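PDB 4Q1Q: autotransporter adhesin/invasin TibA from Escherichia coli, which mediates adhesion to and invasion of human intestinal epithelial cells and bacterial aggregation, and enhances biofilm formation, here as a heptosylated beta-helix fragment of its passenger domain. Local coordinates for residues A[239-244]-A[258-263]; A[214-219]-A[235-240]; A[101-106]-A[122-127]. All blocks are in the same frame, centred on the assembly; numbering follows the deposited sequence.

From the N terminus, interaction 3 comes first, pairing 101-106 with 122-127 after one turn of the beta-helix. Interaction 2 repeats that kind of pairing further along, between 214-219 and 235-240, on another part of the same parallel sheet; its centre lies about 29 Å from that of interaction 3, on the opposite side of the chain's centre. Interaction 1 starts where interaction 2 ends: both include Asp-239 and Gly-240, and the chain then runs on to pair 239-244 with 258-263 on the next face. Each contact closes a loop of one coil, and Val-242 of interaction 1 packs against Val-217 and Val-236 of interaction 2 inside the helix.

Interaction 1 of 3, residues A[239-244]-A[258-263]; sequences DGNVTE and GGSASK. With 289 (D-glycero-alpha-D-manno-heptopyranose), chain B; 289 (D-glycero-alpha-D-manno-heptopyranose), chain U.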
# COMPACT_ATOMS: atom_id res chain seq x y z
N ASP A 239 5.81 -26.25 1.14
CA ASP A 239 5.10 -26.02 -0.10
C ASP A 239 5.26 -24.58 -0.59
O ASP A 239 4.55 -24.18 -1.50
CB ASP A 239 3.62 -26.38 0.04
CG ASP A 239 3.37 -27.88 0.20
OD1 ASP A 239 4.01 -28.68 -0.51
OD2 ASP A 239 2.53 -28.26 1.04
N GLY A 240 6.20 -23.83 -0.00
CA GLY A 240 6.65 -22.56 -0.58
C GLY A 240 7.75 -22.81 -1.57
O GLY A 240 8.46 -23.81 -1.41
N ASN A 241 7.87 -21.95 -2.58
CA ASN A 241 8.92 -22.07 -3.60
C ASN A 241 9.70 -20.80 -3.81
O ASN A 241 9.11 -19.73 -3.82
CB ASN A 241 8.36 -22.36 -4.99
CG ASN A 241 7.91 -23.79 -5.11
OD1 ASN A 241 8.67 -24.67 -5.52
ND2 ASN A 241 6.69 -24.03 -4.68
N VAL A 242 11.00 -20.91 -4.03
CA VAL A 242 11.77 -19.75 -4.45
C VAL A 242 12.73 -20.14 -5.57
O VAL A 242 13.15 -21.30 -5.67
CB VAL A 242 12.51 -19.06 -3.29
CG1 VAL A 242 11.51 -18.75 -2.18
CG2 VAL A 242 13.63 -19.90 -2.71
N THR A 243 13.02 -19.16 -6.42
CA THR A 243 13.96 -19.38 -7.51
C THR A 243 14.83 -18.14 -7.74
O THR A 243 14.46 -17.00 -7.46
CB THR A 243 13.25 -19.86 -8.79
OG1 THR A 243 14.25 -20.33 -9.69
CG2 THR A 243 12.44 -18.75 -9.41
N GLU A 244 16.06 -18.41 -8.16
CA GLU A 244 17.00 -17.34 -8.48
C GLU A 244 17.14 -16.50 -7.22
O GLU A 244 16.81 -15.31 -7.21
CB GLU A 244 16.54 -16.47 -9.65
CG GLU A 244 16.35 -17.20 -10.97
CD GLU A 244 15.76 -16.30 -12.05
OE1 GLU A 244 14.97 -16.80 -12.88
OE2 GLU A 244 16.07 -15.08 -12.05
N GLY A 258 9.96 -29.85 3.15
CA GLY A 258 8.87 -29.62 2.21
C GLY A 258 8.81 -28.27 1.51
O GLY A 258 7.89 -28.07 0.71
N GLY A 259 9.72 -27.34 1.81
CA GLY A 259 9.80 -26.09 1.05
C GLY A 259 10.71 -26.36 -0.14
O GLY A 259 11.38 -27.37 -0.11
N SER A 260 10.77 -25.50 -1.16
CA SER A 260 11.78 -25.68 -2.21
C SER A 260 12.44 -24.42 -2.72
O SER A 260 11.86 -23.34 -2.81
CB SER A 260 11.23 -26.43 -3.43
OG SER A 260 9.82 -26.54 -3.44
N ALA A 261 13.69 -24.59 -3.13
CA ALA A 261 14.47 -23.50 -3.71
C ALA A 261 15.18 -24.05 -4.94
O ALA A 261 15.58 -25.21 -4.97
CB ALA A 261 15.49 -22.97 -2.71
N SER A 262 15.30 -23.21 -5.96
CA SER A 262 16.07 -23.62 -7.13
C SER A 262 16.79 -22.40 -7.68
O SER A 262 16.55 -21.27 -7.26
CB SER A 262 15.15 -24.29 -8.15
OG SER A 262 14.13 -23.39 -8.55
N LYS A 263 17.75 -22.67 -8.54
CA LYS A 263 18.63 -21.64 -9.08
C LYS A 263 19.16 -20.78 -7.96
O LYS A 263 19.11 -19.55 -8.01
CB LYS A 263 17.90 -20.78 -10.12
CG LYS A 263 17.44 -21.61 -11.30
CD LYS A 263 17.30 -20.75 -12.55
CE LYS A 263 16.94 -21.59 -13.77
NZ LYS A 263 15.61 -22.23 -13.58
O7 289 B . 4.17 -28.96 -5.65
C7 289 B . 4.73 -27.64 -5.59
C6 289 B . 5.63 -27.37 -4.38
O6 289 B . 5.26 -28.12 -3.22
C5 289 B . 7.11 -27.64 -4.65
O5 289 B . 7.77 -27.64 -3.38
C1 289 B . 9.19 -27.69 -3.50
C2 289 B . 9.53 -29.09 -4.01
O2 289 B . 9.00 -30.15 -3.21
C3 289 B . 8.94 -29.23 -5.41
O3 289 B . 9.20 -30.55 -5.90
C4 289 B . 7.45 -28.93 -5.40
O4 289 B . 7.04 -28.81 -6.77
O7 289 U . -4.89 -23.92 3.12
C7 289 U . -3.50 -23.94 2.79
C6 289 U . -3.38 -23.84 1.28
O6 289 U . -3.64 -22.52 0.79
C5 289 U . -1.99 -24.14 0.75
O5 289 U . -1.20 -24.71 1.81
C1 289 U . -0.02 -25.37 1.35
C2 289 U . -0.46 -26.50 0.42
O2 289 U . -1.45 -27.32 1.07
C3 289 U . -0.95 -25.78 -0.82
O3 289 U . -1.28 -26.61 -1.94
C4 289 U . -2.22 -25.04 -0.45
O4 289 U . -2.60 -24.24 -1.58
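Two successive coils of the right-handed parallel beta-helix meet here, strand 241-243 running beside strand 260-262 at an axis separation of 4.7 Å and an angle of 12°. Their backbones are stitched in parallel register: Val-242 N donates to Ser-260 O and Val-242 O accepts from Ser-262 N, while Ser-260 N reaches Gly-240 O and Glu-244 N reaches Ser-262 O. Ahead of the strands, Asp-239 N bonds to Gly-258 O at 2.8 Å, approaching from above the carbonyl plane, 50° out of it. Gly-258 has a positive phi of 81°, a turn conformation that favours glycine. On the buried face, Val-242 CG2 lies 3.6 Å from Ala-261 CB; CG2 stands between the backbone N and the carbonyl carbon, and the other branch, CG1, meets Val-217 and Val-236 across the interior. The other face carries Asn-241, Ser-260, Thr-243 and Ser-262. Here Ser-260 OG is covalently joined to C1 of a heptose, whose C5 and C6 lie along the Asn-241 side chain and whose C6-O6 arm leads toward Asp-239. At the corner where both segments turn, Glu-244 and Lys-263 run side by side in the same direction, CG of Glu-244 4.0 Å from CB of Lys-263. Asp-239 lies between two sugars: its OD1 is 3.0 Å from O6 of the heptose on Ser-260, and its OD2 is 3.5 Å from C2 of the heptose on Ser-219.

Interaction 2 of 3, residues A[214-219]-A[235-240]; sequences RQYVSS and HVYIDG. With 289 (D-glycero-alpha-D-manno-heptopyranose), chain T; 289 (D-glycero-alpha-D-manno-heptopyranose), chain U; 289 (D-glycero-alpha-D-manno-heptopyranose), chain Q; 289 (D-glycero-alpha-D-manno-heptopyranose), chain B.
A heptosylated edge of the beta-helix lies here: strand 235-236 leads into the type II turn from Tyr-237 to Gly-240 beside parallel strand 214-217, which runs on into Ser-218 and Ser-219. Three nearly straight backbone bonds join the coils: His-235 N to Gln-215 O, Val-217 N to His-235 O and Tyr-237 N to Val-217 O. Ser-218 OG and Ser-219 OG are each bonded to C1 of a heptose. The Tyr-237 ring is sandwiched: His-235 CD2 sits 3.4 Å above one face, and O3 of the Ser-218 sugar lies over the opposite face, 3.4 Å from CE2 of Tyr-237. Val-217 O meets the ring edge in its plane. With CG beside the backbone N (chi1 -65°), Tyr-237 runs alongside Tyr-216, its OH 3.7 Å from CD1 of Tyr-216 and over the centre of the His-235 imidazole. A water bridges Ser-219 N and Ile-238 O, both at 2.9 Å, and Ser-219 O accepts a hydrogen bond from O3 of a third heptose. His-235 NE2 bonds to Glu-256 and Gln-215 OE1 to Gln-234; Tyr-216 meets the Tyr-198 ring, while strands 196-200 and 252-255 flank the two coils.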
# COMPACT_ATOMS: atom_id res chain seq x y z
N ARG A 214 13.27 -9.74 6.66
CA ARG A 214 12.90 -11.14 6.43
C ARG A 214 11.79 -11.30 5.38
O ARG A 214 10.81 -10.55 5.37
CB ARG A 214 12.45 -11.80 7.74
CG ARG A 214 13.56 -12.26 8.69
CD ARG A 214 14.04 -11.18 9.64
NE ARG A 214 15.08 -11.62 10.57
CZ ARG A 214 16.40 -11.59 10.34
NH1 ARG A 214 16.90 -11.20 9.18
NH2 ARG A 214 17.23 -12.02 11.29
N GLN A 215 11.93 -12.31 4.53
CA GLN A 215 10.86 -12.72 3.64
C GLN A 215 10.46 -14.13 4.05
O GLN A 215 11.31 -15.00 4.20
CB GLN A 215 11.29 -12.73 2.18
CG GLN A 215 10.20 -13.12 1.19
CD GLN A 215 10.77 -13.23 -0.21
OE1 GLN A 215 11.54 -14.15 -0.50
NE2 GLN A 215 10.37 -12.32 -1.10
N TYR A 216 9.16 -14.34 4.18
CA TYR A 216 8.61 -15.63 4.59
C TYR A 216 7.76 -16.21 3.47
O TYR A 216 6.74 -15.64 3.13
CB TYR A 216 7.75 -15.42 5.83
CG TYR A 216 8.43 -14.71 6.98
CD1 TYR A 216 9.27 -15.39 7.86
CD2 TYR A 216 8.17 -13.37 7.21
CE1 TYR A 216 9.86 -14.74 8.93
CE2 TYR A 216 8.75 -12.72 8.29
CZ TYR A 216 9.60 -13.40 9.12
OH TYR A 216 10.18 -12.68 10.13
N VAL A 217 8.20 -17.32 2.89
CA VAL A 217 7.48 -17.88 1.76
C VAL A 217 6.67 -19.08 2.25
O VAL A 217 7.20 -20.14 2.55
CB VAL A 217 8.44 -18.26 0.62
CG1 VAL A 217 7.69 -18.70 -0.62
CG2 VAL A 217 9.32 -17.05 0.31
N SER A 218 5.35 -18.94 2.27
CA SER A 218 4.53 -20.03 2.75
C SER A 218 3.80 -20.67 1.59
O SER A 218 4.03 -20.33 0.42
CB SER A 218 3.53 -19.52 3.78
OG SER A 218 4.24 -19.17 4.95
N SER A 219 3.01 -21.67 1.95
CA SER A 219 2.32 -22.55 1.03
C SER A 219 1.67 -21.83 -0.14
O SER A 219 0.85 -20.92 0.01
CB SER A 219 1.28 -23.37 1.80
OG SER A 219 0.73 -24.38 0.96
N HIS A 235 13.05 -17.06 4.30
CA HIS A 235 12.58 -18.25 5.02
C HIS A 235 11.49 -18.96 4.22
O HIS A 235 10.42 -18.39 4.01
CB HIS A 235 12.08 -17.87 6.42
CG HIS A 235 12.20 -18.97 7.43
ND1 HIS A 235 12.85 -18.79 8.63
CD2 HIS A 235 11.84 -20.27 7.38
CE1 HIS A 235 12.85 -19.93 9.30
NE2 HIS A 235 12.25 -20.85 8.56
N VAL A 236 11.75 -20.19 3.78
CA VAL A 236 10.80 -20.93 2.95
C VAL A 236 10.13 -22.06 3.75
O VAL A 236 10.83 -22.91 4.29
CB VAL A 236 11.48 -21.54 1.73
CG1 VAL A 236 10.40 -22.02 0.75
CG2 VAL A 236 12.41 -20.53 1.06
N TYR A 237 8.80 -22.07 3.79
CA TYR A 237 8.07 -23.04 4.60
C TYR A 237 7.50 -24.09 3.65
O TYR A 237 7.75 -24.05 2.44
CB TYR A 237 6.97 -22.39 5.44
CG TYR A 237 7.55 -21.46 6.46
CD1 TYR A 237 7.84 -20.15 6.12
CD2 TYR A 237 7.78 -21.88 7.76
CE1 TYR A 237 8.36 -19.27 7.05
CE2 TYR A 237 8.30 -21.01 8.70
CZ TYR A 237 8.58 -19.72 8.33
OH TYR A 237 9.13 -18.85 9.24
N ILE A 238 6.79 -25.04 4.24
CA ILE A 238 6.30 -26.20 3.51
C ILE A 238 5.46 -25.74 2.33
O ILE A 238 4.55 -24.94 2.49
CB ILE A 238 5.58 -27.26 4.38
CG1 ILE A 238 5.04 -28.37 3.48
CG2 ILE A 238 4.49 -26.66 5.26
CD1 ILE A 238 5.06 -29.74 4.12
N ASP A 239 5.81 -26.25 1.14
CA ASP A 239 5.10 -26.02 -0.10
C ASP A 239 5.26 -24.58 -0.59
O ASP A 239 4.55 -24.18 -1.50
CB ASP A 239 3.62 -26.38 0.04
CG ASP A 239 3.37 -27.88 0.20
OD1 ASP A 239 4.01 -28.68 -0.51
OD2 ASP A 239 2.53 -28.26 1.04
N GLY A 240 6.20 -23.83 -0.00
CA GLY A 240 6.65 -22.56 -0.58
C GLY A 240 7.75 -22.81 -1.57
O GLY A 240 8.46 -23.81 -1.41
O7 289 T . -0.68 -21.46 5.93
C7 289 T . 0.40 -20.64 5.45
C6 289 T . 0.86 -19.77 6.61
O6 289 T . 0.30 -20.24 7.83
C5 289 T . 2.38 -19.75 6.74
O5 289 T . 2.68 -18.45 6.24
C1 289 T . 4.04 -18.30 5.90
C2 289 T . 4.80 -18.38 7.21
O2 289 T . 4.46 -17.22 7.98
C3 289 T . 4.50 -19.69 7.94
O3 289 T . 5.18 -19.72 9.20
C4 289 T . 3.00 -19.86 8.13
O4 289 T . 2.83 -21.12 8.77
O7 289 U . -4.89 -23.92 3.12
C7 289 U . -3.50 -23.94 2.79
C6 289 U . -3.38 -23.84 1.28
O6 289 U . -3.64 -22.52 0.79
C5 289 U . -1.99 -24.14 0.75
O5 289 U . -1.20 -24.71 1.81
C1 289 U . -0.02 -25.37 1.35
C2 289 U . -0.46 -26.50 0.42
O2 289 U . -1.45 -27.32 1.07
C3 289 U . -0.95 -25.78 -0.82
O3 289 U . -1.28 -26.61 -1.94
C4 289 U . -2.22 -25.04 -0.45
O4 289 U . -2.60 -24.24 -1.58
O7 289 Q . -5.14 -20.86 -6.26
C7 289 Q . -5.75 -20.42 -5.04
C6 289 Q . -5.16 -21.20 -3.87
O6 289 Q . -4.66 -22.44 -4.36
C5 289 Q . -4.07 -20.40 -3.18
O5 289 Q . -4.81 -19.41 -2.46
C1 289 Q . -4.10 -18.50 -1.61
C2 289 Q . -3.45 -19.35 -0.54
O2 289 Q . -4.48 -19.96 0.25
C3 289 Q . -2.50 -20.35 -1.21
O3 289 Q . -1.87 -21.18 -0.23
C4 289 Q . -3.21 -21.24 -2.23
O4 289 Q . -2.19 -22.03 -2.85
O7 289 B . 4.17 -28.96 -5.65
C7 289 B . 4.73 -27.64 -5.59
C6 289 B . 5.63 -27.37 -4.38
O6 289 B . 5.26 -28.12 -3.22
C5 289 B . 7.11 -27.64 -4.65
O5 289 B . 7.77 -27.64 -3.38
C1 289 B . 9.19 -27.69 -3.50
C2 289 B . 9.53 -29.09 -4.01
O2 289 B . 9.00 -30.15 -3.21
C3 289 B . 8.94 -29.23 -5.41
O3 289 B . 9.20 -30.55 -5.90
C4 289 B . 7.45 -28.93 -5.40
O4 289 B . 7.04 -28.81 -6.77
O HOH W 1 3.77 -23.02 4.45

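Interaction 3 of 3, residues A[101-106]-A[122-127]; sequences RQTVFS and YVISGG. With 289 (D-glycero-alpha-D-manno-heptopyranose), chain M; 289 (D-glycero-alpha-D-manno-heptopyranose), chain K.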
# COMPACT_ATOMS: atom_id res chain seq x y z
N ARG A 101 -11.32 6.64 5.65
CA ARG A 101 -10.99 5.82 4.51
C ARG A 101 -10.81 6.66 3.26
O ARG A 101 -11.71 7.40 2.88
CB ARG A 101 -12.11 4.82 4.23
CG ARG A 101 -11.73 3.79 3.17
CD ARG A 101 -12.87 2.82 2.89
NE ARG A 101 -12.97 1.82 3.96
CZ ARG A 101 -13.82 0.80 3.95
NH1 ARG A 101 -14.65 0.63 2.93
NH2 ARG A 101 -13.83 -0.07 4.94
N GLN A 102 -9.66 6.49 2.61
CA GLN A 102 -9.53 6.90 1.22
C GLN A 102 -9.70 5.69 0.31
O GLN A 102 -9.01 4.70 0.51
CB GLN A 102 -8.16 7.53 0.98
CG GLN A 102 -7.91 7.89 -0.48
CD GLN A 102 -6.49 8.37 -0.72
OE1 GLN A 102 -5.51 7.64 -0.54
NE2 GLN A 102 -6.37 9.63 -1.11
N THR A 103 -10.57 5.78 -0.69
CA THR A 103 -10.76 4.71 -1.65
C THR A 103 -10.45 5.28 -3.01
O THR A 103 -11.00 6.32 -3.38
CB THR A 103 -12.20 4.17 -1.66
OG1 THR A 103 -12.51 3.65 -0.36
CG2 THR A 103 -12.37 3.08 -2.71
N VAL A 104 -9.58 4.59 -3.75
CA VAL A 104 -9.23 4.96 -5.11
C VAL A 104 -9.77 3.92 -6.08
O VAL A 104 -9.29 2.77 -6.16
CB VAL A 104 -7.71 5.05 -5.28
CG1 VAL A 104 -7.37 5.61 -6.66
CG2 VAL A 104 -7.10 5.85 -4.13
N PHE A 105 -10.75 4.37 -6.84
CA PHE A 105 -11.52 3.51 -7.71
C PHE A 105 -10.83 3.45 -9.07
O PHE A 105 -9.76 4.01 -9.30
CB PHE A 105 -12.94 4.04 -7.88
CG PHE A 105 -13.79 3.92 -6.66
CD1 PHE A 105 -14.52 2.77 -6.41
CD2 PHE A 105 -13.93 4.99 -5.79
CE1 PHE A 105 -15.35 2.67 -5.31
CE2 PHE A 105 -14.76 4.90 -4.68
CZ PHE A 105 -15.46 3.74 -4.44
N SER A 106 -11.50 2.80 -10.01
CA SER A 106 -10.94 2.67 -11.35
C SER A 106 -10.56 4.02 -11.95
O SER A 106 -11.39 4.93 -11.98
CB SER A 106 -11.95 1.99 -12.27
OG SER A 106 -11.32 1.44 -13.42
N TYR A 122 -7.91 2.06 0.49
CA TYR A 122 -8.25 0.99 -0.43
C TYR A 122 -7.93 1.39 -1.88
O TYR A 122 -8.38 2.42 -2.37
CB TYR A 122 -9.75 0.70 -0.32
CG TYR A 122 -10.17 -0.15 0.85
CD1 TYR A 122 -10.41 0.42 2.09
CD2 TYR A 122 -10.39 -1.52 0.70
CE1 TYR A 122 -10.84 -0.34 3.16
CE2 TYR A 122 -10.79 -2.28 1.78
CZ TYR A 122 -11.02 -1.70 3.01
OH TYR A 122 -11.46 -2.43 4.08
N VAL A 123 -7.15 0.58 -2.57
CA VAL A 123 -6.82 0.89 -3.94
C VAL A 123 -7.33 -0.30 -4.76
O VAL A 123 -6.72 -1.37 -4.75
CB VAL A 123 -5.31 1.05 -4.15
CG1 VAL A 123 -5.04 1.40 -5.60
CG2 VAL A 123 -4.71 2.08 -3.21
N ILE A 124 -8.44 -0.10 -5.45
CA ILE A 124 -9.13 -1.21 -6.07
C ILE A 124 -9.47 -0.99 -7.54
O ILE A 124 -9.29 0.10 -8.09
CB ILE A 124 -10.42 -1.54 -5.29
CG1 ILE A 124 -11.39 -0.35 -5.33
CG2 ILE A 124 -10.05 -1.95 -3.88
CD1 ILE A 124 -12.42 -0.33 -4.22
N SER A 125 -9.90 -2.05 -8.20
CA SER A 125 -10.54 -1.96 -9.52
C SER A 125 -9.72 -1.17 -10.53
O SER A 125 -10.25 -0.60 -11.48
CB SER A 125 -11.95 -1.35 -9.41
OG SER A 125 -12.86 -2.01 -8.53
N GLY A 126 -8.40 -1.12 -10.38
CA GLY A 126 -7.58 -0.38 -11.32
C GLY A 126 -7.26 1.03 -10.89
O GLY A 126 -6.78 1.83 -11.68
N GLY A 127 -7.48 1.37 -9.62
CA GLY A 127 -6.93 2.63 -9.14
C GLY A 127 -5.43 2.53 -8.88
O GLY A 127 -4.87 1.44 -8.82
O7 289 M . -16.40 -4.50 -11.29
C7 289 M . -17.03 -4.77 -10.04
C6 289 M . -16.35 -3.98 -8.93
O6 289 M . -16.93 -4.37 -7.68
C5 289 M . -14.83 -4.16 -8.90
O5 289 M . -14.29 -2.87 -9.22
C1 289 M . -14.13 -1.91 -8.17
C2 289 M . -14.49 -2.34 -6.74
O2 289 M . -15.90 -2.23 -6.48
C3 289 M . -14.11 -3.78 -6.42
O3 289 M . -14.85 -4.26 -5.29
C4 289 M . -14.30 -4.74 -7.59
O4 289 M . -13.00 -5.33 -7.77
O7 289 K . -14.52 1.32 -18.61
C7 289 K . -14.85 2.31 -17.63
C6 289 K . -14.54 1.97 -16.17
O6 289 K . -15.36 0.88 -15.71
C5 289 K . -13.07 1.66 -15.82
O5 289 K . -13.03 0.57 -14.89
C1 289 K . -11.75 0.52 -14.25
C2 289 K . -10.70 0.01 -15.24
O2 289 K . -10.97 -1.34 -15.65
C3 289 K . -10.69 0.97 -16.43
O3 289 K . -9.94 0.41 -17.52
C4 289 K . -12.08 1.31 -16.94
O4 289 K . -11.86 2.42 -17.81
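The Arg-101 guanidinium has Tyr-122 CE1 over one face, offset toward the rim, and the Phe-105 ring has Thr-103 CG2 over one of its own. Arg-101 crosses Tyr-122 obliquely, the guanidinium and phenol planes 51° apart, with Arg-101 NE 3.1 Å from Tyr-122 CE1. The arginine chain is extended to CD and then bends (chi3 -77°), laying CD and NE against the CD1-CE1 side of the tyrosine. Next along the strands, Ile-124 CD1 touches Thr-103 CG2 at 3.7 Å and Phe-105 CE1 at 4.3 Å. Beneath these side chains the backbones pair in parallel: Tyr-122 N to Gln-102 O, Val-104 N to Tyr-122 O at 2.8 Å, and Ile-124 N to Val-104 O at 3.1 Å. The chain leaves the strand through a type I' turn closed by Gly-127 N and Ile-124 O. Gly-127 CA lies 3.2 Å from Phe-105 O and 3.8 Å from Val-104 O, packed against the adjoining coil. Ser-106 OG and Ser-125 OG both carry heptoses; the Ser-125 sugar lies near Ile-124, its geometry at the linkage being doubtful. In the surrounding sheet, Tyr-122 stacks on Phe-141 of strand 139-143 and Phe-105 meets His-84 of strand 82-85 edge-to-face; inside the coil, Gln-102 bonds to Gln-83 and Gln-121, and Val-104 packs on Ala-110 of strand 109-111.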